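CurM Sulfotransferase (Moorea producta, PDB 4GBM) probably transfers a sulfonate group from the donor PAPS to a polyketide intermediate in the curacin biosynthetic pathway, leaving adenosine-3'-5'-diphosphate as the spent cofactor. Local coordinates at residues V192-W197 with S297-I302; S40-S45 with I170-R175; Y159-R164 with K199-I204; P138-A141 with T145-E148. The protein carries 2 engineered substitutions. One frame throughout, in Å; residues are numbered along the deposited sequence. Where two conformers were deposited one is given.

Contact 1: V192-W197 with S297-I302; sequences VAEQVW and SETQRI
Glu194 OE1 is gripped from two directions: the hydroxyl of Thr299 donates to it at an OG1–OE1 distance of 2.7 Å, and the backbone N of Lys296, just ahead of segment 297-302, gives it a second hydrogen bond. Thr299 arrives on the anti lone pair of OE1, the one turned away from the other carboxylate oxygen; that other oxygen, OE2, is held in a salt bridge by Arg191. The glutamate reaches this far because its chain is extended, with CG anti to the backbone N (chi1 -179°). Thr299 uses both of its branches, for while OG1 meets the acid, its methyl CG2 lies 3.8 Å from Trp197 CZ3. The same corner of the indole is approached by Ile302, whose CG2 stands 3.9 Å from Trp197 CZ3, so two methyl groups from successive turns of helix 297-305 meet the six-membered ring. The indole nitrogen points elsewhere, donating to the backbone O of Arg164. The two helix segments run at 40° to each other, with axes 10.5 Å apart, and pin the late helix 297-305 onto helix 189-208 of the sulfotransferase core. The chemistry is a split one: a buried carboxylate, probably kept ionised by Arg191 and two N-H or O-H donors, fixes the start of the late helix, and apolar contact with the tryptophan carries the next turn.

Contact 2: S40-S45 with I170-R175; sequences SPRSGS and IESFVR. With A3P (adenosine-3'-5'-diphosphate), chain G.
The side chain of Arg42 folds back on itself, bent at both chi2 (-51°) and chi3 (-60°), and this turns the edge of its guanidinium to Ser172. NE points at Ser172 OG, 2.8 Å away with an N-H...O angle of 158°, and the hydroxyl sits in the guanidinium plane. Along the same edge, Arg42 NH1 donates to A3P O1P at 2.9 Å, while the ribose C5' of the nucleotide lies over the centre of one face. Ser172 OG in turn donates to A3P O1P at 2.6 Å, so arginine, serine and phosphate close a small triangle. Segment 40-45 is the phosphate-binding loop that follows strand 35-39 in the P-loop-like fold of sulfotransferases: Ser45 N binds A3P O4P of the 5'-phosphate at 2.9 Å, just inside the helix that begins there. Back at the 3'-phosphate, Arg175 NH2 also donates to A3P O1P, at 2.9 Å, and its NE and NH1 grip Glu171 side-on. With an alanine at Arg42, the 3'-phosphate would probably lose one of its donors and the Ser172 hydroxyl its in-plane N-H partner. Next to these polar groups, Pro41 CB rests at the edge of the Phe173 ring, 4.4 Å from CD2.

Contact 3: Y159-R164 with K199-I204; sequences YIYLVR and KSNQNI. With A3P (adenosine-3'-5'-diphosphate), chain G.
Tyr161, on strand 158-163, an inner strand of the parallel sheet of the sulfotransferase alpha/beta fold, meets helix 189-208 with both its ring and its hydroxyl. The tight part is a CH-pi contact: Ile204 CG2 lies 3.5 Å from the centroid of the Tyr161 ring, only 15° off the ring normal. Val163 CG1, two residues further along the same strand, covers the opposite face towards the rim, so the ring is clasped between an isoleucine of the helix and a valine of its own strand. With CG anti to the backbone N, the ring is carried out from the sheet to the helix, and its OH donates to Asn201 OD1 at 2.7 Å. The donor is tilted 16° from the carbonyl plane of the amide, whose plane stands 48° from that of the ring. A phenylalanine in place of Tyr161 would probably leave Asn201 OD1 without this hydroxyl donor, with the bridging water as its remaining donor among the partners described. The looser side lies beyond the amide, towards the end of the strand, where Val163 CG1 comes no nearer to Asn201 OD1 than 3.8 Å and a water bridges strand and helix. Asn201 ND2 is turned back to the carbonyl of Trp197 on its own helix. Past the strand, Arg164 leads away to the nucleotide, donating from NH1 to A3P O2'. The bridging water donates to Leu162 O at 2.7 Å and to Asn201 OD1 at 2.8 Å.

Contact 4: P138-A141 with T145-E148; sequences PTYA and TILE
The turn that leads from strand 132-136 of the central sheet into helix 144-153 folds back here on the start of that helix. Tyr140 and Leu147 meet across it, joined by Ile146 of the same helix. The CG2 methyl of Ile146 stands 3.7 Å from Tyr140 CD1, set obliquely to the ring, and the two side chains cross at about a right angle. With CG1 of Ile146 beside the backbone N (chi1 -65°), CG2 falls anti to that nitrogen and is directed at the aromatic ring. Leu147 meets the base of the same tyrosine and the backbone beside it, its CD2 lying 4.0 Å from Tyr140 CB and its CG 3.6 Å from the backbone O of Tyr140. No hydrogen bond links the two segments, and the contact is one of van der Waals packing. The polar end of the tyrosine is satisfied beyond them: Tyr140 OH binds Asp135 OD2, on the strand before the turn, while Leu67 packs against both Tyr140 and Ile146. Ala141 in turn touches Ser200 and Ile204 of helix 189-208, and Leu147 reaches Phe207 there. A short 3-10 turn followed closely by a helix, closed by hydrophobic side chains, makes this a compact strand-to-helix connection in an alpha/beta fold.

How the contacts relate
Helix 189-208 ties the set together: contacts 1 and 3 both use it, and Ile302 CG1 of contact 1 lies 3.5 Å from Gln202 OE1 of contact 3. Contacts 2 and 3 both touch A3P and also meet directly, Arg42 O standing 3.0 Å from Arg164 NH1, so the phosphate loop and the end of strand 158-163 are linked beside the nucleotide. Contact 4, nested within the chain loop closed by contact 2, packs on contact 3 through Ala141 CB, 3.6 Å from Ile204 CD1. Contact 1 lies farthest from the chain centre, at about 20 Å, yet Ala193 CB reaches Phe173 CD1 of contact 2 at 3.4 Å.

Contact 1: V192-W197 with S297-I302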
# COMPACT_ATOMS: atom_id res chain seq x y z
N VAL A 192 -9.27 -17.61 6.86
CA VAL A 192 -9.63 -16.34 6.21
C VAL A 192 -8.36 -15.52 5.93
O VAL A 192 -8.18 -15.02 4.81
CB VAL A 192 -10.65 -15.51 7.05
CG1 VAL A 192 -10.85 -14.13 6.45
CG2 VAL A 192 -11.99 -16.24 7.13
N ALA A 193 -7.49 -15.42 6.93
CA ALA A 193 -6.22 -14.71 6.79
C ALA A 193 -5.35 -15.33 5.70
O ALA A 193 -4.76 -14.61 4.89
CB ALA A 193 -5.45 -14.67 8.12
N GLU A 194 -5.30 -16.65 5.68
CA GLU A 194 -4.53 -17.39 4.69
C GLU A 194 -5.06 -17.11 3.28
O GLU A 194 -4.28 -16.87 2.36
CB GLU A 194 -4.59 -18.89 4.99
CG GLU A 194 -3.78 -19.73 4.02
CD GLU A 194 -3.84 -21.21 4.34
OE1 GLU A 194 -3.50 -22.01 3.46
OE2 GLU A 194 -4.21 -21.57 5.48
N GLN A 195 -6.38 -17.12 3.13
CA GLN A 195 -7.00 -16.85 1.84
C GLN A 195 -6.69 -15.42 1.37
O GLN A 195 -6.45 -15.20 0.18
CB GLN A 195 -8.52 -17.08 1.90
CG GLN A 195 -9.26 -16.79 0.61
CD GLN A 195 -10.73 -17.11 0.70
OE1 GLN A 195 -11.13 -18.27 0.80
NE2 GLN A 195 -11.56 -16.07 0.66
N VAL A 196 -6.68 -14.46 2.29
CA VAL A 196 -6.33 -13.08 1.93
C VAL A 196 -4.88 -13.00 1.41
O VAL A 196 -4.63 -12.40 0.36
CB VAL A 196 -6.57 -12.09 3.09
CG1 VAL A 196 -5.99 -10.73 2.77
CG2 VAL A 196 -8.07 -11.96 3.35
N TRP A 197 -3.95 -13.64 2.11
CA TRP A 197 -2.56 -13.66 1.67
C TRP A 197 -2.41 -14.38 0.32
O TRP A 197 -1.73 -13.88 -0.58
CB TRP A 197 -1.66 -14.31 2.74
CG TRP A 197 -0.20 -14.26 2.38
CD1 TRP A 197 0.69 -13.26 2.68
CD2 TRP A 197 0.55 -15.25 1.66
NE1 TRP A 197 1.93 -13.56 2.18
CE2 TRP A 197 1.88 -14.77 1.55
CE3 TRP A 197 0.23 -16.49 1.09
CZ2 TRP A 197 2.89 -15.50 0.90
CZ3 TRP A 197 1.23 -17.21 0.44
CH2 TRP A 197 2.54 -16.71 0.35
N SER A 297 -2.38 -26.73 0.54
CA SER A 297 -1.46 -27.05 -0.55
C SER A 297 -1.29 -25.91 -1.55
O SER A 297 -0.17 -25.64 -1.99
CB SER A 297 -1.94 -28.30 -1.27
OG SER A 297 -2.04 -29.38 -0.36
N GLU A 298 -2.39 -25.24 -1.90
CA GLU A 298 -2.33 -24.13 -2.87
C GLU A 298 -1.50 -22.97 -2.34
O GLU A 298 -0.74 -22.34 -3.08
CB GLU A 298 -3.74 -23.62 -3.23
CG GLU A 298 -4.67 -24.68 -3.79
CD GLU A 298 -5.25 -25.61 -2.72
OE1 GLU A 298 -5.58 -26.75 -3.06
OE2 GLU A 298 -5.38 -25.19 -1.56
N THR A 299 -1.65 -22.70 -1.04
CA THR A 299 -0.90 -21.64 -0.39
C THR A 299 0.59 -21.98 -0.35
O THR A 299 1.44 -21.12 -0.58
CB THR A 299 -1.42 -21.41 1.04
OG1 THR A 299 -2.84 -21.26 0.99
CG2 THR A 299 -0.78 -20.16 1.66
N GLN A 300 0.90 -23.25 -0.06
CA GLN A 300 2.29 -23.71 -0.04
C GLN A 300 2.96 -23.53 -1.40
O GLN A 300 4.14 -23.18 -1.48
CB GLN A 300 2.38 -25.17 0.39
CG GLN A 300 1.91 -25.42 1.81
CD GLN A 300 2.32 -26.77 2.34
OE1 GLN A 300 3.25 -27.40 1.82
NE2 GLN A 300 1.66 -27.22 3.40
N ARG A 301 2.20 -23.73 -2.48
CA ARG A 301 2.77 -23.55 -3.83
C ARG A 301 3.12 -22.08 -4.11
O ARG A 301 4.15 -21.80 -4.72
CB ARG A 301 1.86 -24.14 -4.91
CG ARG A 301 1.73 -25.65 -4.79
CD ARG A 301 0.99 -26.28 -5.94
NE ARG A 301 0.61 -27.65 -5.58
CZ ARG A 301 -0.61 -28.02 -5.19
NH1 ARG A 301 -0.83 -29.28 -4.85
NH2 ARG A 301 -1.60 -27.13 -5.14
N ILE A 302 2.26 -21.17 -3.66
CA ILE A 302 2.54 -19.73 -3.77
C ILE A 302 3.79 -19.38 -2.96
O ILE A 302 4.66 -18.65 -3.45
CB ILE A 302 1.32 -18.87 -3.33
CG1 ILE A 302 0.11 -19.15 -4.23
CG2 ILE A 302 1.65 -17.37 -3.39
CD1 ILE A 302 -1.20 -18.60 -3.67

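Contact 2: S40-S45 with I170-R175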
# COMPACT_ATOMS: atom_id res chain seq x y z
N SER A 40 -0.08 -7.89 -0.10
CA SER A 40 -1.07 -8.41 0.84
C SER A 40 -1.13 -7.48 2.04
O SER A 40 -0.15 -6.79 2.34
CB SER A 40 -0.66 -9.82 1.28
OG SER A 40 -1.35 -10.26 2.44
N PRO A 41 -2.27 -7.45 2.76
CA PRO A 41 -2.30 -6.77 4.06
C PRO A 41 -1.16 -7.25 4.98
O PRO A 41 -0.69 -8.38 4.85
CB PRO A 41 -3.64 -7.24 4.64
CG PRO A 41 -4.51 -7.32 3.44
CD PRO A 41 -3.62 -7.94 2.39
N ARG A 42 -0.75 -6.38 5.90
CA ARG A 42 0.20 -6.71 6.99
C ARG A 42 1.63 -7.03 6.51
O ARG A 42 2.37 -7.75 7.19
CB ARG A 42 -0.33 -7.85 7.91
CG ARG A 42 -1.82 -7.80 8.23
CD ARG A 42 -2.24 -6.43 8.75
NE ARG A 42 -1.54 -6.04 9.98
CZ ARG A 42 -1.73 -4.87 10.58
NH1 ARG A 42 -1.09 -4.59 11.71
NH2 ARG A 42 -2.58 -3.99 10.06
N SER A 43 2.01 -6.48 5.36
CA SER A 43 3.31 -6.81 4.75
C SER A 43 4.36 -5.72 4.92
O SER A 43 5.42 -5.78 4.28
CB SER A 43 3.12 -7.14 3.27
OG SER A 43 2.29 -8.28 3.11
N GLY A 44 4.07 -4.74 5.78
CA GLY A 44 4.97 -3.60 5.98
C GLY A 44 4.79 -2.52 4.92
O GLY A 44 5.71 -1.72 4.67
N SER A 45 3.62 -2.49 4.28
CA SER A 45 3.37 -1.52 3.20
C SER A 45 3.40 -0.07 3.69
O SER A 45 3.91 0.81 2.99
CB SER A 45 2.06 -1.83 2.44
OG SER A 45 0.92 -1.59 3.26
N ILE A 170 -0.32 -13.99 8.38
CA ILE A 170 -1.48 -14.65 8.98
C ILE A 170 -1.60 -14.33 10.47
O ILE A 170 -2.69 -13.96 10.94
CB ILE A 170 -1.47 -16.17 8.71
CG1 ILE A 170 -1.74 -16.43 7.23
CG2 ILE A 170 -2.55 -16.88 9.56
CD1 ILE A 170 -1.33 -17.82 6.76
N GLU A 171 -0.49 -14.44 11.21
CA GLU A 171 -0.50 -14.15 12.64
C GLU A 171 -0.96 -12.71 12.89
O GLU A 171 -1.77 -12.46 13.79
CB GLU A 171 0.89 -14.37 13.23
CG GLU A 171 0.99 -14.23 14.75
CD GLU A 171 1.17 -12.79 15.24
OE1 GLU A 171 1.65 -11.95 14.46
OE2 GLU A 171 0.82 -12.51 16.40
N SER A 172 -0.47 -11.78 12.07
CA SER A 172 -0.81 -10.38 12.23
C SER A 172 -2.28 -10.12 11.91
O SER A 172 -2.99 -9.47 12.69
CB SER A 172 0.09 -9.52 11.33
OG SER A 172 -0.29 -8.16 11.40
N PHE A 173 -2.75 -10.63 10.78
CA PHE A 173 -4.14 -10.45 10.35
C PHE A 173 -5.13 -10.94 11.42
O PHE A 173 -6.11 -10.25 11.75
CB PHE A 173 -4.33 -11.19 9.02
CG PHE A 173 -5.65 -10.91 8.34
CD1 PHE A 173 -6.80 -11.58 8.73
CD2 PHE A 173 -5.72 -10.01 7.29
CE1 PHE A 173 -8.01 -11.36 8.09
CE2 PHE A 173 -6.94 -9.77 6.63
CZ PHE A 173 -8.09 -10.45 7.04
N VAL A 174 -4.87 -12.12 11.98
CA VAL A 174 -5.71 -12.71 13.02
C VAL A 174 -5.64 -11.89 14.32
O VAL A 174 -6.67 -11.59 14.92
CB VAL A 174 -5.34 -14.20 13.25
CG1 VAL A 174 -6.05 -14.78 14.47
CG2 VAL A 174 -5.71 -15.03 12.01
N ARG A 175 -4.42 -11.51 14.72
CA ARG A 175 -4.22 -10.69 15.92
C ARG A 175 -4.98 -9.36 15.85
O ARG A 175 -5.54 -8.90 16.86
CB ARG A 175 -2.72 -10.44 16.14
CG ARG A 175 -2.38 -9.45 17.27
CD ARG A 175 -0.92 -9.51 17.73
NE ARG A 175 0.03 -9.72 16.63
CZ ARG A 175 0.38 -8.79 15.75
NH1 ARG A 175 1.23 -9.10 14.77
NH2 ARG A 175 -0.12 -7.56 15.82
P1 A3P G . 1.96 -5.92 13.07
O1P A3P G . 0.56 -6.47 13.19
O2P A3P G . 2.15 -4.61 13.81
O3P A3P G . 3.02 -6.95 13.32
P2 A3P G . 0.87 -2.93 6.60
O4P A3P G . 1.07 -3.51 5.23
O5P A3P G . -0.48 -3.17 7.21
O6P A3P G . 1.34 -1.51 6.71
O5' A3P G . 1.85 -3.80 7.54
C5' A3P G . 1.75 -3.67 8.97
C4' A3P G . 2.94 -4.39 9.55
O4' A3P G . 4.12 -3.63 9.27
C3' A3P G . 2.90 -4.46 11.06
O3' A3P G . 2.07 -5.56 11.49
C2' A3P G . 4.38 -4.63 11.39
O2' A3P G . 4.75 -6.01 11.40
C1' A3P G . 5.11 -3.93 10.25
N9 A3P G . 5.71 -2.66 10.73
C8 A3P G . 5.08 -1.51 11.05
N7 A3P G . 5.97 -0.57 11.48
C5 A3P G . 7.19 -1.13 11.42
C6 A3P G . 8.58 -0.71 11.72
N6 A3P G . 8.83 0.54 12.17
N1 A3P G . 9.57 -1.63 11.53
C2 A3P G . 9.33 -2.88 11.07
N3 A3P G . 8.09 -3.32 10.77
C4 A3P G . 7.02 -2.50 10.92

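Contact 3: Y159-R164 with K199-I204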
# COMPACT_ATOMS: atom_id res chain seq x y z
N TYR A 159 5.69 -0.76 -10.74
CA TYR A 159 5.07 -1.53 -9.67
C TYR A 159 6.09 -2.10 -8.72
O TYR A 159 7.00 -2.83 -9.14
CB TYR A 159 4.23 -2.66 -10.27
CG TYR A 159 3.07 -2.12 -11.04
CD1 TYR A 159 1.85 -1.90 -10.41
CD2 TYR A 159 3.18 -1.82 -12.40
CE1 TYR A 159 0.77 -1.39 -11.11
CE2 TYR A 159 2.10 -1.31 -13.11
CZ TYR A 159 0.90 -1.11 -12.46
OH TYR A 159 -0.17 -0.61 -13.15
N ILE A 160 5.95 -1.75 -7.45
CA ILE A 160 6.74 -2.36 -6.39
C ILE A 160 5.90 -3.46 -5.76
O ILE A 160 4.84 -3.18 -5.19
CB ILE A 160 7.11 -1.33 -5.31
CG1 ILE A 160 7.89 -0.15 -5.92
CG2 ILE A 160 7.92 -1.99 -4.18
CD1 ILE A 160 7.98 1.05 -4.96
N TYR A 161 6.37 -4.70 -5.86
CA TYR A 161 5.66 -5.85 -5.32
C TYR A 161 6.30 -6.21 -3.99
O TYR A 161 7.41 -6.74 -3.96
CB TYR A 161 5.71 -7.02 -6.31
CG TYR A 161 5.08 -8.33 -5.87
CD1 TYR A 161 4.07 -8.37 -4.89
CD2 TYR A 161 5.46 -9.52 -6.46
CE1 TYR A 161 3.50 -9.59 -4.50
CE2 TYR A 161 4.90 -10.74 -6.09
CZ TYR A 161 3.92 -10.76 -5.11
OH TYR A 161 3.39 -11.97 -4.75
N LEU A 162 5.61 -5.86 -2.91
CA LEU A 162 6.08 -6.11 -1.55
C LEU A 162 5.47 -7.40 -1.02
O LEU A 162 4.25 -7.56 -1.02
CB LEU A 162 5.71 -4.92 -0.66
CG LEU A 162 6.03 -5.02 0.84
CD1 LEU A 162 7.53 -5.13 1.11
CD2 LEU A 162 5.44 -3.82 1.55
N VAL A 163 6.34 -8.32 -0.60
CA VAL A 163 5.92 -9.63 -0.10
C VAL A 163 6.42 -9.86 1.33
O VAL A 163 7.48 -9.36 1.71
CB VAL A 163 6.37 -10.81 -1.01
CG1 VAL A 163 5.75 -10.71 -2.39
CG2 VAL A 163 7.89 -10.88 -1.14
N ARG A 164 5.64 -10.60 2.11
CA ARG A 164 6.05 -11.01 3.46
C ARG A 164 5.68 -12.47 3.66
O ARG A 164 4.73 -12.96 3.06
CB ARG A 164 5.40 -10.11 4.51
CG ARG A 164 5.91 -10.37 5.93
CD ARG A 164 5.33 -9.40 6.91
NE ARG A 164 5.95 -9.58 8.22
CZ ARG A 164 5.55 -8.95 9.32
NH1 ARG A 164 4.50 -8.13 9.27
NH2 ARG A 164 6.19 -9.14 10.47
N LYS A 199 -4.78 -15.11 -2.07
CA LYS A 199 -5.49 -14.45 -3.17
C LYS A 199 -4.78 -13.16 -3.61
O LYS A 199 -4.60 -12.94 -4.82
CB LYS A 199 -6.96 -14.17 -2.82
CG LYS A 199 -7.72 -13.38 -3.86
CD LYS A 199 -9.22 -13.39 -3.62
CE LYS A 199 -9.93 -12.34 -4.47
NZ LYS A 199 -9.62 -12.41 -5.93
N SER A 200 -4.38 -12.34 -2.65
CA SER A 200 -3.67 -11.09 -2.95
C SER A 200 -2.40 -11.38 -3.73
O SER A 200 -2.14 -10.77 -4.77
CB SER A 200 -3.32 -10.34 -1.66
OG SER A 200 -4.49 -9.99 -0.95
N ASN A 201 -1.61 -12.33 -3.24
CA ASN A 201 -0.35 -12.65 -3.90
C ASN A 201 -0.55 -13.29 -5.26
O ASN A 201 0.13 -12.92 -6.21
CB ASN A 201 0.56 -13.46 -2.99
CG ASN A 201 1.26 -12.58 -1.99
OD1 ASN A 201 2.11 -11.78 -2.37
ND2 ASN A 201 0.87 -12.69 -0.72
N GLN A 202 -1.49 -14.23 -5.37
CA GLN A 202 -1.76 -14.82 -6.68
C GLN A 202 -2.26 -13.77 -7.68
O GLN A 202 -1.84 -13.78 -8.85
CB GLN A 202 -2.75 -15.99 -6.58
CG GLN A 202 -2.79 -16.83 -7.87
CD GLN A 202 -1.43 -17.42 -8.20
OE1 GLN A 202 -0.86 -18.19 -7.41
NE2 GLN A 202 -0.89 -17.06 -9.36
N ASN A 203 -3.12 -12.86 -7.23
CA ASN A 203 -3.61 -11.79 -8.10
C ASN A 203 -2.47 -10.90 -8.60
O ASN A 203 -2.42 -10.54 -9.77
CB ASN A 203 -4.67 -10.93 -7.41
CG ASN A 203 -6.02 -11.64 -7.23
OD1 ASN A 203 -6.86 -11.19 -6.44
ND2 ASN A 203 -6.23 -12.74 -7.95
N ILE A 204 -1.55 -10.55 -7.70
CA ILE A 204 -0.39 -9.74 -8.09
C ILE A 204 0.50 -10.49 -9.08
O ILE A 204 0.91 -9.94 -10.11
CB ILE A 204 0.44 -9.27 -6.89
CG1 ILE A 204 -0.40 -8.35 -6.00
CG2 ILE A 204 1.67 -8.50 -7.38
CD1 ILE A 204 0.16 -8.17 -4.59
P1 A3P G . 1.96 -5.92 13.07
O1P A3P G . 0.56 -6.47 13.19
O2P A3P G . 2.15 -4.61 13.81
O3P A3P G . 3.02 -6.95 13.32
P2 A3P G . 0.87 -2.93 6.60
O4P A3P G . 1.07 -3.51 5.23
O5P A3P G . -0.48 -3.17 7.21
O6P A3P G . 1.34 -1.51 6.71
O5' A3P G . 1.85 -3.80 7.54
C5' A3P G . 1.75 -3.67 8.97
C4' A3P G . 2.94 -4.39 9.55
O4' A3P G . 4.12 -3.63 9.27
C3' A3P G . 2.90 -4.46 11.06
O3' A3P G . 2.07 -5.56 11.49
C2' A3P G . 4.38 -4.63 11.39
O2' A3P G . 4.75 -6.01 11.40
C1' A3P G . 5.11 -3.93 10.25
N9 A3P G . 5.71 -2.66 10.73
C8 A3P G . 5.08 -1.51 11.05
N7 A3P G . 5.97 -0.57 11.48
C5 A3P G . 7.19 -1.13 11.42
C6 A3P G . 8.58 -0.71 11.72
N6 A3P G . 8.83 0.54 12.17
N1 A3P G . 9.57 -1.63 11.53
C2 A3P G . 9.33 -2.88 11.07
N3 A3P G . 8.09 -3.32 10.77
C4 A3P G . 7.02 -2.50 10.92
O HOH W 1 2.27 -9.44 -0.80

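Contact 4: P138-A141 with T145-E148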
# COMPACT_ATOMS: atom_id res chain seq x y z
N PRO A 138 -3.06 -2.08 0.24
CA PRO A 138 -3.13 -3.54 0.14
C PRO A 138 -4.43 -4.04 -0.49
O PRO A 138 -4.49 -5.18 -0.99
CB PRO A 138 -3.03 -4.00 1.60
CG PRO A 138 -2.36 -2.91 2.30
CD PRO A 138 -2.84 -1.64 1.62
N THR A 139 -5.45 -3.19 -0.52
CA THR A 139 -6.75 -3.62 -1.04
C THR A 139 -6.75 -3.79 -2.57
O THR A 139 -7.61 -4.51 -3.11
CB THR A 139 -7.89 -2.69 -0.60
OG1 THR A 139 -7.71 -1.40 -1.17
CG2 THR A 139 -7.92 -2.57 0.92
N TYR A 140 -5.81 -3.14 -3.28
CA TYR A 140 -5.77 -3.24 -4.75
C TYR A 140 -5.62 -4.68 -5.21
O TYR A 140 -6.24 -5.10 -6.18
CB TYR A 140 -4.62 -2.41 -5.35
CG TYR A 140 -4.67 -0.92 -5.08
CD1 TYR A 140 -5.88 -0.27 -4.79
CD2 TYR A 140 -3.50 -0.16 -5.14
CE1 TYR A 140 -5.90 1.11 -4.56
CE2 TYR A 140 -3.52 1.21 -4.90
CZ TYR A 140 -4.73 1.83 -4.61
OH TYR A 140 -4.75 3.19 -4.37
N ALA A 141 -4.80 -5.44 -4.48
CA ALA A 141 -4.48 -6.82 -4.85
C ALA A 141 -5.63 -7.79 -4.63
O ALA A 141 -5.59 -8.92 -5.10
CB ALA A 141 -3.25 -7.29 -4.10
N THR A 145 -9.67 -6.62 -11.18
CA THR A 145 -10.17 -5.48 -11.96
C THR A 145 -9.63 -4.13 -11.48
O THR A 145 -9.53 -3.20 -12.28
CB THR A 145 -11.72 -5.44 -12.06
OG1 THR A 145 -12.29 -5.34 -10.75
CG2 THR A 145 -12.25 -6.70 -12.76
N ILE A 146 -9.26 -4.03 -10.20
CA ILE A 146 -8.65 -2.80 -9.69
C ILE A 146 -7.21 -2.66 -10.20
O ILE A 146 -6.81 -1.58 -10.65
CB ILE A 146 -8.69 -2.69 -8.15
CG1 ILE A 146 -10.15 -2.60 -7.66
CG2 ILE A 146 -7.89 -1.47 -7.67
CD1 ILE A 146 -10.30 -2.73 -6.12
N LEU A 147 -6.45 -3.75 -10.16
CA LEU A 147 -5.10 -3.77 -10.73
C LEU A 147 -5.11 -3.35 -12.20
O LEU A 147 -4.29 -2.55 -12.64
CB LEU A 147 -4.45 -5.15 -10.56
CG LEU A 147 -4.25 -5.64 -9.11
CD1 LEU A 147 -3.69 -7.04 -9.10
CD2 LEU A 147 -3.33 -4.69 -8.32
N GLU A 148 -6.08 -3.88 -12.94
CA GLU A 148 -6.24 -3.56 -14.36
C GLU A 148 -6.57 -2.08 -14.59
O GLU A 148 -6.14 -1.51 -15.59
CB GLU A 148 -7.28 -4.46 -15.02
CG GLU A 148 -6.79 -5.89 -15.21
CD GLU A 148 -7.80 -6.76 -15.93
OE1 GLU A 148 -8.91 -6.96 -15.38
OE2 GLU A 148 -7.48 -7.26 -17.03